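RNA-dependent RNA polymerase (Dera Ghazi Khan orthonairovirus, PDB 6DX2) probably serves, as the full-length protein, as an RNA-directed RNA polymerase, this part being its viral OTU cysteine protease domain, a deubiquitinase. Local coordinates at residues A[9-14]-A[128-133]; A[21-26]-A[117-122]; A[35-40]-A[53-58]; A[49-54]-A[59-64]; A[67-72]-A[87-92]. All coordinates share one frame; numbering follows the deposited sequence.

In the fold
Interactions 1 and 2 lie in the mixed sheet of the viral OTU domain, their centres about 9 Å apart, and are joined by backbone pairing between strands 116-121 and 127-133. Interactions 3, 4 and 5 belong to the helical part. Interactions 3 and 4 share Glu53 and Ser54, have centres about 9 Å apart and touch where Leu55 meets Phe49. Interactions 4 and 5 both use helix 58-71, with centres about 17 Å apart. Interaction 5 is far from interaction 2, about 29 Å between centres. Interaction 3 flanks helix 42-52, which in OTU cysteine proteases probably carries the nucleophile; interactions 1 and 3 lie on opposite sides of the chain's centre, with nearest atoms about 16 Å apart.

Interaction 1 of 5, residues A[9-14]-A[128-133]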
# COMPACT_ATOMS: atom_id res chain seq x y z
N ILE A 9 -13.27 0.37 -12.36
CA ILE A 9 -12.40 1.52 -12.59
C ILE A 9 -11.45 1.18 -13.72
O ILE A 9 -11.05 0.02 -13.89
CB ILE A 9 -11.62 1.88 -11.32
CG1 ILE A 9 -12.51 2.64 -10.35
CG2 ILE A 9 -10.34 2.74 -11.60
CD1 ILE A 9 -11.85 2.84 -8.98
N ASN A 10 -11.07 2.22 -14.48
CA ASN A 10 -10.09 2.13 -15.56
C ASN A 10 -8.68 2.45 -15.04
O ASN A 10 -8.38 3.58 -14.64
CB ASN A 10 -10.52 3.05 -16.69
CG ASN A 10 -11.81 2.58 -17.37
OD1 ASN A 10 -12.21 1.41 -17.22
ND2 ASN A 10 -12.45 3.48 -18.11
N TRP A 11 -7.81 1.45 -15.06
CA TRP A 11 -6.47 1.56 -14.52
C TRP A 11 -5.49 1.66 -15.68
O TRP A 11 -5.61 0.91 -16.66
CB TRP A 11 -6.13 0.34 -13.66
CG TRP A 11 -6.94 0.29 -12.40
CD1 TRP A 11 -8.07 -0.44 -12.14
CD2 TRP A 11 -6.66 1.03 -11.22
NE1 TRP A 11 -8.49 -0.21 -10.85
CE2 TRP A 11 -7.63 0.68 -10.26
CE3 TRP A 11 -5.65 1.91 -10.89
CZ2 TRP A 11 -7.65 1.24 -8.98
CZ3 TRP A 11 -5.64 2.47 -9.59
CH2 TRP A 11 -6.66 2.12 -8.65
N GLN A 12 -4.53 2.57 -15.59
CA GLN A 12 -3.62 2.72 -16.72
C GLN A 12 -2.26 2.20 -16.30
O GLN A 12 -1.70 2.71 -15.31
CB GLN A 12 -3.54 4.19 -17.14
CG GLN A 12 -2.69 4.45 -18.38
CD GLN A 12 -2.79 3.34 -19.44
OE1 GLN A 12 -3.87 3.00 -19.90
NE2 GLN A 12 -1.64 2.80 -19.84
N PRO A 13 -1.70 1.17 -16.92
CA PRO A 13 -0.45 0.61 -16.42
C PRO A 13 0.71 1.37 -17.03
O PRO A 13 0.61 1.88 -18.14
CB PRO A 13 -0.47 -0.84 -16.95
CG PRO A 13 -1.36 -0.81 -18.11
CD PRO A 13 -2.39 0.27 -17.86
N ASN A 14 1.78 1.49 -16.27
CA ASN A 14 3.05 1.81 -16.91
C ASN A 14 3.79 0.50 -17.18
O ASN A 14 3.34 -0.59 -16.82
CB ASN A 14 3.83 2.83 -16.07
CG ASN A 14 4.27 2.30 -14.72
OD1 ASN A 14 4.45 1.10 -14.53
ND2 ASN A 14 4.46 3.20 -13.77
N VAL A 128 -7.15 12.04 -4.77
CA VAL A 128 -6.30 12.92 -5.55
C VAL A 128 -5.43 12.13 -6.52
O VAL A 128 -5.23 12.55 -7.66
CB VAL A 128 -5.42 13.81 -4.64
CG1 VAL A 128 -4.78 14.92 -5.47
CG2 VAL A 128 -6.29 14.46 -3.59
N THR A 129 -4.92 10.99 -6.09
CA THR A 129 -4.20 10.07 -6.95
C THR A 129 -4.56 8.66 -6.49
O THR A 129 -4.76 8.43 -5.30
CB THR A 129 -2.66 10.26 -6.89
OG1 THR A 129 -2.16 9.72 -5.66
CG2 THR A 129 -2.23 11.72 -6.96
N ALA A 130 -4.63 7.70 -7.43
CA ALA A 130 -4.72 6.29 -7.02
C ALA A 130 -3.66 5.49 -7.76
O ALA A 130 -3.50 5.65 -8.98
CB ALA A 130 -6.06 5.66 -7.26
N THR A 131 -2.95 4.65 -7.02
CA THR A 131 -1.85 3.87 -7.60
C THR A 131 -2.03 2.43 -7.17
O THR A 131 -2.22 2.15 -6.00
CB THR A 131 -0.51 4.40 -7.12
OG1 THR A 131 -0.44 5.80 -7.40
CG2 THR A 131 0.62 3.74 -7.86
N LYS A 132 -2.01 1.51 -8.13
CA LYS A 132 -2.32 0.12 -7.83
C LYS A 132 -1.09 -0.71 -8.15
O LYS A 132 -0.53 -0.62 -9.25
CB LYS A 132 -3.53 -0.32 -8.62
CG LYS A 132 -3.84 -1.83 -8.51
CD LYS A 132 -5.25 -2.15 -9.10
CE LYS A 132 -5.09 -2.36 -10.63
NZ LYS A 132 -4.65 -3.80 -10.96
N TYR A 133 -0.69 -1.53 -7.19
CA TYR A 133 0.48 -2.40 -7.32
C TYR A 133 -0.05 -3.82 -7.38
O TYR A 133 -0.62 -4.30 -6.40
CB TYR A 133 1.42 -2.23 -6.13
CG TYR A 133 2.02 -0.86 -6.08
CD1 TYR A 133 3.20 -0.60 -6.73
CD2 TYR A 133 1.38 0.19 -5.39
CE1 TYR A 133 3.78 0.66 -6.70
CE2 TYR A 133 1.97 1.48 -5.39
CZ TYR A 133 3.13 1.68 -6.06
OH TYR A 133 3.74 2.90 -6.10
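Lys132 lays its aliphatic chain over one face of the Trp11 indole, the two side chains crossing at about a right angle. Lys132 CB begins the contact above the six-membered ring, 3.6 Å from Trp11 CZ3. With CG anti to the backbone N (chi1 173°), the chain then passes across the indole face, and Lys132 CD comes to 3.9 Å from Trp11 CE2. Bends at chi3 and chi4 bring CE over the five-membered ring of Trp11, 3.7 Å from its centroid and 9° off the ring normal, a CH-pi contact. The tip, NZ, lies 5.0 Å from that same Trp11 centroid, so cation-pi attraction to Trp11 is weak at most; Lys132 also has a cation-pi contact with Tyr19, and NZ is hydrogen-bonded to Gly134 O and Gly136 O. Ala130 CB stands 3.9 Å from Trp11 CH2. Ile9 CG2 sits 3.5 Å above the opposite face of Trp11, so the ring has a neighbour over each face, both offset toward the rim. Strand 18-21 runs between strands 12-13 and 127-133. This is side-chain packing across an intervening strand, near one edge of the mixed sheet of the viral OTU domain.

Interaction 2 of 5, residues A[21-26]-A[117-122]; sequences SEQRFN and ILWEAD
An offset edge-to-face aromatic pair joins the loop after strand 18-21 to strand 116-121, with the edge of Phe25 turned to the face of Trp119. The evidence is a plane angle of 81° and a distance of 5.5 Å between the centroids of the Phe25 ring and the six-membered ring of Trp119. The closest atoms are Phe25 CZ and Trp119 CZ3, 3.5 Å apart. Phe25 holds its CG between the backbone N and the carbonyl carbon (chi1 60°), and from there the far end of the ring reaches the indole. Gln23 comes in at the edge of the same indole, Gln23 CD lying 3.9 Å from Trp119 CZ3. The loop has its own brace, since Arg24 NH1 donates to Ser21 O at 2.8 Å, with an N-H...O angle of 141°, and weakly to Gln23 O. Ile117 CG2 lies over the face of the indole opposite Phe25, offset toward the rim, and Trp119 NE1 is hydrogen-bonded to Asn143 OD1 of strand 142-147. A buried sheet tryptophan is thus flanked by an offset edge-to-face aromatic partner from a loop lying against the mixed sheet of the OTU domain.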
# COMPACT_ATOMS: atom_id res chain seq x y z
N SER A 21 -4.79 5.69 -11.68
CA SER A 21 -6.16 6.01 -12.04
C SER A 21 -6.41 7.47 -11.70
O SER A 21 -6.01 7.95 -10.64
CB SER A 21 -7.17 5.11 -11.34
OG SER A 21 -8.46 5.36 -11.90
N GLU A 22 -7.07 8.14 -12.65
CA GLU A 22 -7.44 9.54 -12.56
C GLU A 22 -8.85 9.74 -12.03
O GLU A 22 -9.20 10.87 -11.71
CB GLU A 22 -7.34 10.20 -13.94
CG GLU A 22 -5.98 10.08 -14.62
CD GLU A 22 -5.74 11.21 -15.60
OE1 GLU A 22 -5.89 12.38 -15.19
OE2 GLU A 22 -5.39 10.93 -16.77
N GLN A 23 -9.66 8.69 -11.99
CA GLN A 23 -10.96 8.70 -11.34
C GLN A 23 -10.92 9.53 -10.06
O GLN A 23 -9.99 9.44 -9.27
CB GLN A 23 -11.38 7.25 -11.06
CG GLN A 23 -11.19 6.74 -9.64
CD GLN A 23 -9.75 6.83 -9.13
OE1 GLN A 23 -8.82 6.97 -9.91
NE2 GLN A 23 -9.59 6.86 -7.82
N ARG A 24 -11.90 10.41 -9.88
CA ARG A 24 -11.93 11.20 -8.66
C ARG A 24 -13.33 11.11 -8.06
O ARG A 24 -14.30 11.51 -8.71
CB ARG A 24 -11.50 12.64 -8.90
CG ARG A 24 -10.15 12.80 -9.58
CD ARG A 24 -8.97 12.24 -8.78
NE ARG A 24 -7.73 12.24 -9.56
CZ ARG A 24 -6.92 11.20 -9.71
NH1 ARG A 24 -7.20 10.03 -9.14
NH2 ARG A 24 -5.82 11.32 -10.45
N PHE A 25 -13.41 10.58 -6.84
CA PHE A 25 -14.66 10.34 -6.13
C PHE A 25 -14.34 10.44 -4.65
O PHE A 25 -13.16 10.47 -4.25
CB PHE A 25 -15.25 8.96 -6.47
CG PHE A 25 -14.32 7.83 -6.11
CD1 PHE A 25 -13.23 7.51 -6.92
CD2 PHE A 25 -14.49 7.10 -4.95
CE1 PHE A 25 -12.40 6.48 -6.58
CE2 PHE A 25 -13.63 6.09 -4.61
CZ PHE A 25 -12.60 5.78 -5.41
N ASN A 26 -15.36 10.34 -3.83
CA ASN A 26 -15.16 10.33 -2.39
C ASN A 26 -15.03 8.90 -1.87
O ASN A 26 -15.96 8.09 -2.00
CB ASN A 26 -16.26 11.08 -1.65
CG ASN A 26 -15.85 11.35 -0.24
OD1 ASN A 26 -16.01 10.49 0.61
ND2 ASN A 26 -15.20 12.51 -0.01
N ILE A 117 -3.49 -0.99 -3.19
CA ILE A 117 -3.83 0.28 -3.83
C ILE A 117 -3.63 1.40 -2.83
O ILE A 117 -4.14 1.33 -1.71
CB ILE A 117 -5.28 0.27 -4.35
CG1 ILE A 117 -5.42 -0.86 -5.35
CG2 ILE A 117 -5.67 1.66 -4.93
CD1 ILE A 117 -6.91 -1.06 -5.82
N LEU A 118 -2.88 2.42 -3.24
CA LEU A 118 -2.68 3.59 -2.41
C LEU A 118 -3.61 4.66 -2.93
O LEU A 118 -3.43 5.16 -4.04
CB LEU A 118 -1.23 4.08 -2.43
CG LEU A 118 -0.15 3.04 -2.11
CD1 LEU A 118 1.30 3.69 -2.00
CD2 LEU A 118 -0.52 2.23 -0.86
N TRP A 119 -4.63 5.00 -2.13
CA TRP A 119 -5.57 6.04 -2.51
C TRP A 119 -5.11 7.30 -1.80
O TRP A 119 -5.30 7.45 -0.59
CB TRP A 119 -6.99 5.69 -2.05
CG TRP A 119 -7.54 4.39 -2.63
CD1 TRP A 119 -7.47 3.13 -2.05
CD2 TRP A 119 -8.24 4.23 -3.86
NE1 TRP A 119 -8.13 2.22 -2.84
CE2 TRP A 119 -8.61 2.87 -3.96
CE3 TRP A 119 -8.62 5.11 -4.89
CZ2 TRP A 119 -9.26 2.33 -5.05
CZ3 TRP A 119 -9.32 4.57 -6.00
CH2 TRP A 119 -9.63 3.21 -6.06
N GLU A 120 -4.52 8.23 -2.54
CA GLU A 120 -4.15 9.51 -1.97
C GLU A 120 -5.37 10.41 -1.97
O GLU A 120 -5.95 10.69 -3.03
CB GLU A 120 -2.99 10.14 -2.72
CG GLU A 120 -1.66 9.52 -2.24
CD GLU A 120 -0.47 9.76 -3.17
OE1 GLU A 120 0.07 8.76 -3.71
OE2 GLU A 120 -0.08 10.93 -3.34
N ALA A 121 -5.71 10.91 -0.76
CA ALA A 121 -6.92 11.63 -0.48
C ALA A 121 -6.58 13.01 0.06
O ALA A 121 -5.59 13.17 0.79
CB ALA A 121 -7.79 10.88 0.56
N ASP A 122 -7.44 13.98 -0.24
CA ASP A 122 -7.36 15.24 0.49
C ASP A 122 -8.09 15.14 1.84
O ASP A 122 -8.63 14.09 2.22
CB ASP A 122 -7.89 16.40 -0.35
CG ASP A 122 -9.39 16.25 -0.70
OD1 ASP A 122 -9.82 16.90 -1.68
OD2 ASP A 122 -10.11 15.50 -0.02

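Interaction 3 of 5, residues A[35-40]-A[53-58]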
# COMPACT_ATOMS: atom_id res chain seq x y z
N LYS A 35 -9.58 2.91 11.83
CA LYS A 35 -8.58 3.68 12.55
C LYS A 35 -7.41 2.80 12.99
O LYS A 35 -7.64 1.74 13.58
CB LYS A 35 -9.25 4.29 13.78
CG LYS A 35 -9.81 3.20 14.72
CD LYS A 35 -10.91 3.71 15.65
CE LYS A 35 -12.26 3.04 15.36
NZ LYS A 35 -13.42 3.84 15.88
N VAL A 36 -6.17 3.20 12.69
CA VAL A 36 -5.01 2.55 13.29
C VAL A 36 -4.17 3.62 13.98
O VAL A 36 -4.26 4.82 13.63
CB VAL A 36 -4.15 1.78 12.26
CG1 VAL A 36 -4.94 0.70 11.56
CG2 VAL A 36 -3.49 2.75 11.29
N PRO A 37 -3.34 3.23 14.92
CA PRO A 37 -2.56 4.23 15.67
C PRO A 37 -1.66 5.04 14.74
O PRO A 37 -1.03 4.49 13.83
CB PRO A 37 -1.74 3.39 16.66
CG PRO A 37 -2.56 2.17 16.87
CD PRO A 37 -3.15 1.87 15.47
N GLY A 38 -1.59 6.34 14.99
CA GLY A 38 -0.95 7.23 14.03
C GLY A 38 0.56 7.41 14.12
O GLY A 38 1.08 8.47 13.75
N ASP A 39 1.29 6.42 14.54
CA ASP A 39 2.73 6.57 14.54
C ASP A 39 3.30 6.12 13.19
O ASP A 39 2.57 5.73 12.27
CB ASP A 39 3.39 5.77 15.66
CG ASP A 39 3.09 4.26 15.58
OD1 ASP A 39 3.26 3.66 14.49
OD2 ASP A 39 2.74 3.64 16.62
N GLY A 40 4.62 6.12 13.12
CA GLY A 40 5.33 5.86 11.86
C GLY A 40 5.22 4.43 11.35
O GLY A 40 5.56 4.18 10.19
N GLU A 53 -6.96 -8.86 10.48
CA GLU A 53 -7.92 -8.23 11.38
C GLU A 53 -7.31 -7.99 12.75
O GLU A 53 -7.97 -8.06 13.78
CB GLU A 53 -9.23 -9.04 11.49
CG GLU A 53 -9.97 -9.19 10.16
CD GLU A 53 -10.76 -7.93 9.72
OE1 GLU A 53 -10.97 -7.78 8.49
OE2 GLU A 53 -11.19 -7.10 10.55
N SER A 54 -6.01 -7.71 12.75
CA SER A 54 -5.27 -7.48 13.96
C SER A 54 -4.04 -6.68 13.56
O SER A 54 -3.59 -6.75 12.42
CB SER A 54 -4.87 -8.80 14.61
OG SER A 54 -3.81 -8.61 15.52
N LEU A 55 -3.49 -5.92 14.53
CA LEU A 55 -2.29 -5.15 14.28
C LEU A 55 -1.02 -5.92 14.63
O LEU A 55 0.09 -5.45 14.31
CB LEU A 55 -2.32 -3.85 15.10
CG LEU A 55 -3.50 -2.93 14.88
CD1 LEU A 55 -3.29 -1.60 15.54
CD2 LEU A 55 -3.75 -2.73 13.37
N SER A 56 -1.17 -7.08 15.25
CA SER A 56 -0.02 -7.70 15.90
C SER A 56 0.99 -8.28 14.93
O SER A 56 2.10 -8.61 15.37
CB SER A 56 -0.49 -8.80 16.85
OG SER A 56 -1.04 -9.88 16.13
N GLU A 57 0.64 -8.43 13.64
CA GLU A 57 1.49 -9.01 12.62
C GLU A 57 2.32 -7.97 11.86
O GLU A 57 3.00 -8.31 10.89
CB GLU A 57 0.64 -9.82 11.65
CG GLU A 57 0.09 -11.07 12.29
CD GLU A 57 -1.23 -10.86 13.03
OE1 GLU A 57 -1.75 -9.72 13.05
OE2 GLU A 57 -1.75 -11.84 13.61
N TRP A 58 2.32 -6.72 12.33
CA TRP A 58 2.92 -5.65 11.54
C TRP A 58 4.43 -5.82 11.38
O TRP A 58 4.97 -5.53 10.31
CB TRP A 58 2.58 -4.30 12.20
CG TRP A 58 3.32 -3.99 13.46
CD1 TRP A 58 2.92 -4.30 14.73
CD2 TRP A 58 4.53 -3.25 13.59
NE1 TRP A 58 3.83 -3.84 15.63
CE2 TRP A 58 4.82 -3.17 14.96
CE3 TRP A 58 5.40 -2.64 12.67
CZ2 TRP A 58 5.98 -2.53 15.46
CZ3 TRP A 58 6.54 -2.01 13.16
CH2 TRP A 58 6.81 -1.95 14.56
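Leu55 pushes its two methyl branches against the pair Val36 and Pro37, one branch to each. Leu55 CD1 abuts the proline ring at Pro37 CD, 3.5 Å away, tighter than usual for two carbons. Leu55 CD2 lies 4.1 Å from Val36 CG1. The CB bond of Leu55 points toward 35-40, and CG, anti to the carbonyl carbon (chi1 -57°), then sets one methyl at each partner. Two turns shape the backbone around this leucine. Ser54 OG accepts from Ser56 N at 3.1 Å in a nearly straight bond of 172°, forming an ST turn. A type I beta turn follows from Leu55 to Trp58, closed by Trp58 N donating to Leu55 O at 3.2 Å, and leads into helix 58-71. In the partner segment Asp39 caps Asn41 N through OD1, while its OD2 pairs with Tyr45 OH. Two loops flanking helix 42-52 therefore meet through apolar contacts, beside the capped entry to a helix that in OTU cysteine proteases probably bears the nucleophile.

Interaction 4 of 5, residues A[49-54]-A[59-64]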
# COMPACT_ATOMS: atom_id res chain seq x y z
N PHE A 49 -3.77 -5.02 9.58
CA PHE A 49 -5.21 -5.04 9.85
C PHE A 49 -5.97 -5.71 8.73
O PHE A 49 -6.90 -6.50 8.99
CB PHE A 49 -5.76 -3.62 10.04
CG PHE A 49 -7.24 -3.63 10.42
CD1 PHE A 49 -7.63 -3.99 11.69
CD2 PHE A 49 -8.22 -3.41 9.46
CE1 PHE A 49 -9.00 -4.04 12.07
CE2 PHE A 49 -9.57 -3.47 9.81
CZ PHE A 49 -9.94 -3.78 11.12
N LEU A 50 -5.61 -5.39 7.48
CA LEU A 50 -6.34 -5.93 6.34
C LEU A 50 -6.06 -7.40 6.12
O LEU A 50 -6.95 -8.12 5.62
CB LEU A 50 -6.02 -5.13 5.10
CG LEU A 50 -6.61 -3.71 5.16
CD1 LEU A 50 -6.11 -2.91 4.00
CD2 LEU A 50 -8.18 -3.71 5.14
N LEU A 51 -4.87 -7.89 6.46
CA LEU A 51 -4.58 -9.31 6.25
C LEU A 51 -5.07 -10.18 7.40
O LEU A 51 -5.54 -11.30 7.16
CB LEU A 51 -3.10 -9.54 6.05
CG LEU A 51 -2.51 -8.84 4.86
CD1 LEU A 51 -0.99 -9.02 4.88
CD2 LEU A 51 -3.08 -9.46 3.51
N PHE A 52 -5.00 -9.69 8.65
CA PHE A 52 -5.23 -10.51 9.83
C PHE A 52 -6.35 -10.02 10.74
O PHE A 52 -6.63 -10.70 11.73
CB PHE A 52 -3.94 -10.58 10.69
CG PHE A 52 -2.76 -11.17 9.94
CD1 PHE A 52 -2.62 -12.54 9.80
CD2 PHE A 52 -1.81 -10.35 9.35
CE1 PHE A 52 -1.54 -13.06 9.06
CE2 PHE A 52 -0.71 -10.89 8.62
CZ PHE A 52 -0.60 -12.22 8.49
N GLU A 53 -6.96 -8.86 10.48
CA GLU A 53 -7.92 -8.23 11.38
C GLU A 53 -7.31 -7.99 12.75
O GLU A 53 -7.97 -8.06 13.78
CB GLU A 53 -9.23 -9.04 11.49
CG GLU A 53 -9.97 -9.19 10.16
CD GLU A 53 -10.76 -7.93 9.72
OE1 GLU A 53 -10.97 -7.78 8.49
OE2 GLU A 53 -11.19 -7.10 10.55
N SER A 54 -6.01 -7.71 12.75
CA SER A 54 -5.27 -7.48 13.96
C SER A 54 -4.04 -6.68 13.56
O SER A 54 -3.59 -6.75 12.42
CB SER A 54 -4.87 -8.80 14.61
OG SER A 54 -3.81 -8.61 15.52
N ARG A 59 5.12 -6.33 12.41
CA ARG A 59 6.55 -6.56 12.26
C ARG A 59 6.84 -7.73 11.32
O ARG A 59 7.83 -7.71 10.58
CB ARG A 59 7.22 -6.83 13.61
CG ARG A 59 6.95 -5.78 14.72
CD ARG A 59 7.90 -5.94 15.95
NE ARG A 59 9.14 -5.23 15.64
CZ ARG A 59 9.49 -4.06 16.17
NH1 ARG A 59 8.74 -3.47 17.10
NH2 ARG A 59 10.63 -3.50 15.80
N SER A 60 6.02 -8.78 11.34
CA SER A 60 6.31 -9.90 10.46
C SER A 60 6.07 -9.53 9.00
O SER A 60 6.71 -10.11 8.11
CB SER A 60 5.49 -11.11 10.86
OG SER A 60 4.13 -10.83 10.68
N ILE A 61 5.20 -8.57 8.74
CA ILE A 61 5.04 -8.08 7.37
C ILE A 61 6.32 -7.43 6.89
O ILE A 61 6.75 -7.63 5.75
CB ILE A 61 3.86 -7.11 7.30
CG1 ILE A 61 2.57 -7.93 7.41
CG2 ILE A 61 3.91 -6.31 6.04
CD1 ILE A 61 1.51 -7.15 8.06
N LYS A 62 6.96 -6.63 7.76
CA LYS A 62 8.28 -6.09 7.46
C LYS A 62 9.27 -7.19 7.13
O LYS A 62 10.14 -7.00 6.28
CB LYS A 62 8.83 -5.27 8.64
CG LYS A 62 8.12 -3.91 8.76
CD LYS A 62 8.79 -3.11 9.87
CE LYS A 62 8.84 -1.67 9.48
NZ LYS A 62 9.63 -0.89 10.43
N ASN A 63 9.23 -8.30 7.88
CA ASN A 63 10.20 -9.36 7.63
C ASN A 63 9.98 -10.00 6.27
O ASN A 63 10.94 -10.36 5.58
CB ASN A 63 10.14 -10.42 8.74
CG ASN A 63 10.67 -9.89 10.07
OD1 ASN A 63 11.49 -8.98 10.08
ND2 ASN A 63 10.22 -10.45 11.18
N THR A 64 8.71 -10.11 5.87
CA THR A 64 8.37 -10.61 4.55
C THR A 64 8.90 -9.68 3.47
O THR A 64 9.52 -10.14 2.50
CB THR A 64 6.85 -10.78 4.45
OG1 THR A 64 6.47 -11.84 5.34
CG2 THR A 64 6.50 -11.17 3.05
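The last turn of helix 42-52, with Leu51 and Phe52, faces the early part of helix 58-71 at Ile61, and the nearest backbones, at Leu51 and Ile61, keep their CA atoms 9.8 Å apart. At that spacing side chains alone bridge the gap. The first helix closes with Glu53 N donating to Phe49 O at 2.8 Å, after which Glu53 leaves helical geometry with a positive phi of 57°. In the second, Thr64 N donates to Ser60 O at 3.0 Å. Ile61 supplies one atom for both contacts: its CD1 lies 4.5 Å from Leu51 CD1 and 4.4 Å from Phe52 CE2. The methyl approaches the phenyl ring of Phe52 at its edge, near the ring plane, not over a face. Both distances are loose van der Waals approaches, and no hydrogen bond crosses between the segments. Beyond the pair, Leu51 also touches Leu112, Ile61 touches Leu108, and Leu51 rests on Leu142, so this helix pair packs against helix 102-112 and reaches strand 142-147 of the sheet.

Interaction 5 of 5, residues A[67-72]-A[87-92]; sequences SFAAAN and SDYRAD
In the helix that carries Ala69 and Ala70 against Tyr89 and Arg90, Phe68 O is gripped by two backbone groups: Asn72 N donates to it at 2.8 Å, and Ala71 N weakly at 3.3 Å. These bonds complete the last turn of helix 58-71, for Asn72 is the first residue to depart from helical geometry. The segment 67-71 runs almost opposite to 87-92, at 170° between their directions, with the axes 9.6 Å apart at closest approach. Two alanine methyls make the contact on this side. Ala69 CB meets the edge of the Tyr89 ring, 3.7 Å from Tyr89 CD2, and also lies 4.0 Å from Arg90 CG. Tyr89 CG, anti to the backbone N (chi1 171°), puts the CD2 edge there, and OH is hydrogen-bonded to Glu104 OE2 of helix 102-112. Arg90 bends at chi3 (-93°) and turns a face of its guanidinium to Ala70, whose CB lies over it, offset toward the rim, 3.7 Å from Arg90 NE. Ser87 CA occupies the opposite face, 3.5 Å above the Arg90 guanidinium plane, so that the flat group is sandwiched between the two helices. NH2 bonds to Ser86 OG, which probably steadies the guanidinium in this rotation. The result is a near-antiparallel helix pair at ordinary packing distance, joining helices 58-71 and 86-93 in the helical part of the OTU domain.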
# COMPACT_ATOMS: atom_id res chain seq x y z
N SER A 67 12.62 -10.13 3.19
CA SER A 67 13.04 -11.35 2.51
C SER A 67 12.93 -11.17 1.00
O SER A 67 13.83 -11.60 0.25
CB SER A 67 12.21 -12.56 2.96
OG SER A 67 11.00 -12.68 2.20
N PHE A 68 11.86 -10.50 0.56
CA PHE A 68 11.73 -10.23 -0.87
C PHE A 68 12.88 -9.34 -1.35
O PHE A 68 13.44 -9.58 -2.41
CB PHE A 68 10.37 -9.62 -1.19
CG PHE A 68 10.09 -9.57 -2.66
CD1 PHE A 68 9.48 -10.65 -3.30
CD2 PHE A 68 10.50 -8.47 -3.41
CE1 PHE A 68 9.24 -10.62 -4.66
CE2 PHE A 68 10.28 -8.44 -4.78
CZ PHE A 68 9.62 -9.50 -5.40
N ALA A 69 13.19 -8.27 -0.60
CA ALA A 69 14.25 -7.34 -0.99
C ALA A 69 15.60 -8.04 -1.07
O ALA A 69 16.42 -7.73 -1.94
CB ALA A 69 14.29 -6.15 -0.00
N ALA A 70 15.86 -9.00 -0.18
CA ALA A 70 17.12 -9.73 -0.18
C ALA A 70 17.24 -10.68 -1.38
O ALA A 70 18.32 -10.80 -1.99
CB ALA A 70 17.24 -10.51 1.14
N ALA A 71 16.14 -11.35 -1.73
CA ALA A 71 16.19 -12.36 -2.78
C ALA A 71 15.93 -11.79 -4.17
O ALA A 71 16.37 -12.38 -5.16
CB ALA A 71 15.18 -13.46 -2.52
N ASN A 72 15.23 -10.66 -4.26
CA ASN A 72 14.68 -10.17 -5.51
C ASN A 72 14.88 -8.67 -5.63
O ASN A 72 13.96 -7.93 -6.01
CB ASN A 72 13.19 -10.47 -5.61
CG ASN A 72 12.95 -11.88 -5.95
OD1 ASN A 72 13.71 -12.43 -6.73
ND2 ASN A 72 11.93 -12.51 -5.36
N SER A 87 20.87 -4.32 1.18
CA SER A 87 21.29 -4.33 2.58
C SER A 87 20.98 -3.00 3.26
O SER A 87 20.45 -2.98 4.38
CB SER A 87 22.79 -4.65 2.67
OG SER A 87 23.12 -4.76 4.03
N ASP A 88 21.31 -1.89 2.60
CA ASP A 88 20.93 -0.57 3.11
C ASP A 88 19.41 -0.43 3.26
O ASP A 88 18.93 0.09 4.27
CB ASP A 88 21.45 0.53 2.18
CG ASP A 88 22.97 0.59 2.12
OD1 ASP A 88 23.64 0.01 3.01
OD2 ASP A 88 23.49 1.21 1.16
N TYR A 89 18.65 -0.89 2.25
CA TYR A 89 17.20 -0.77 2.33
C TYR A 89 16.68 -1.54 3.53
O TYR A 89 15.86 -1.01 4.33
CB TYR A 89 16.54 -1.29 1.05
CG TYR A 89 15.00 -1.39 1.20
CD1 TYR A 89 14.22 -0.25 1.35
CD2 TYR A 89 14.37 -2.61 1.23
CE1 TYR A 89 12.88 -0.33 1.54
CE2 TYR A 89 13.01 -2.69 1.41
CZ TYR A 89 12.27 -1.55 1.56
OH TYR A 89 10.91 -1.63 1.72
N ARG A 90 17.11 -2.79 3.69
CA ARG A 90 16.52 -3.60 4.75
C ARG A 90 16.84 -3.04 6.12
O ARG A 90 15.97 -3.04 7.00
CB ARG A 90 16.97 -5.05 4.65
CG ARG A 90 16.36 -5.74 3.44
CD ARG A 90 16.96 -7.15 3.33
NE ARG A 90 18.13 -7.20 2.45
CZ ARG A 90 19.32 -7.64 2.83
NH1 ARG A 90 19.51 -8.06 4.08
NH2 ARG A 90 20.33 -7.66 1.97
N ALA A 91 18.04 -2.50 6.30
CA ALA A 91 18.43 -1.97 7.61
C ALA A 91 17.58 -0.75 7.98
O ALA A 91 17.21 -0.57 9.15
CB ALA A 91 19.91 -1.62 7.62
N ASP A 92 17.28 0.09 7.00
CA ASP A 92 16.44 1.26 7.25
C ASP A 92 14.98 0.85 7.48
O ASP A 92 14.36 1.26 8.46
CB ASP A 92 16.52 2.22 6.07
CG ASP A 92 16.15 3.64 6.46
OD1 ASP A 92 16.39 4.00 7.63
OD2 ASP A 92 15.63 4.38 5.60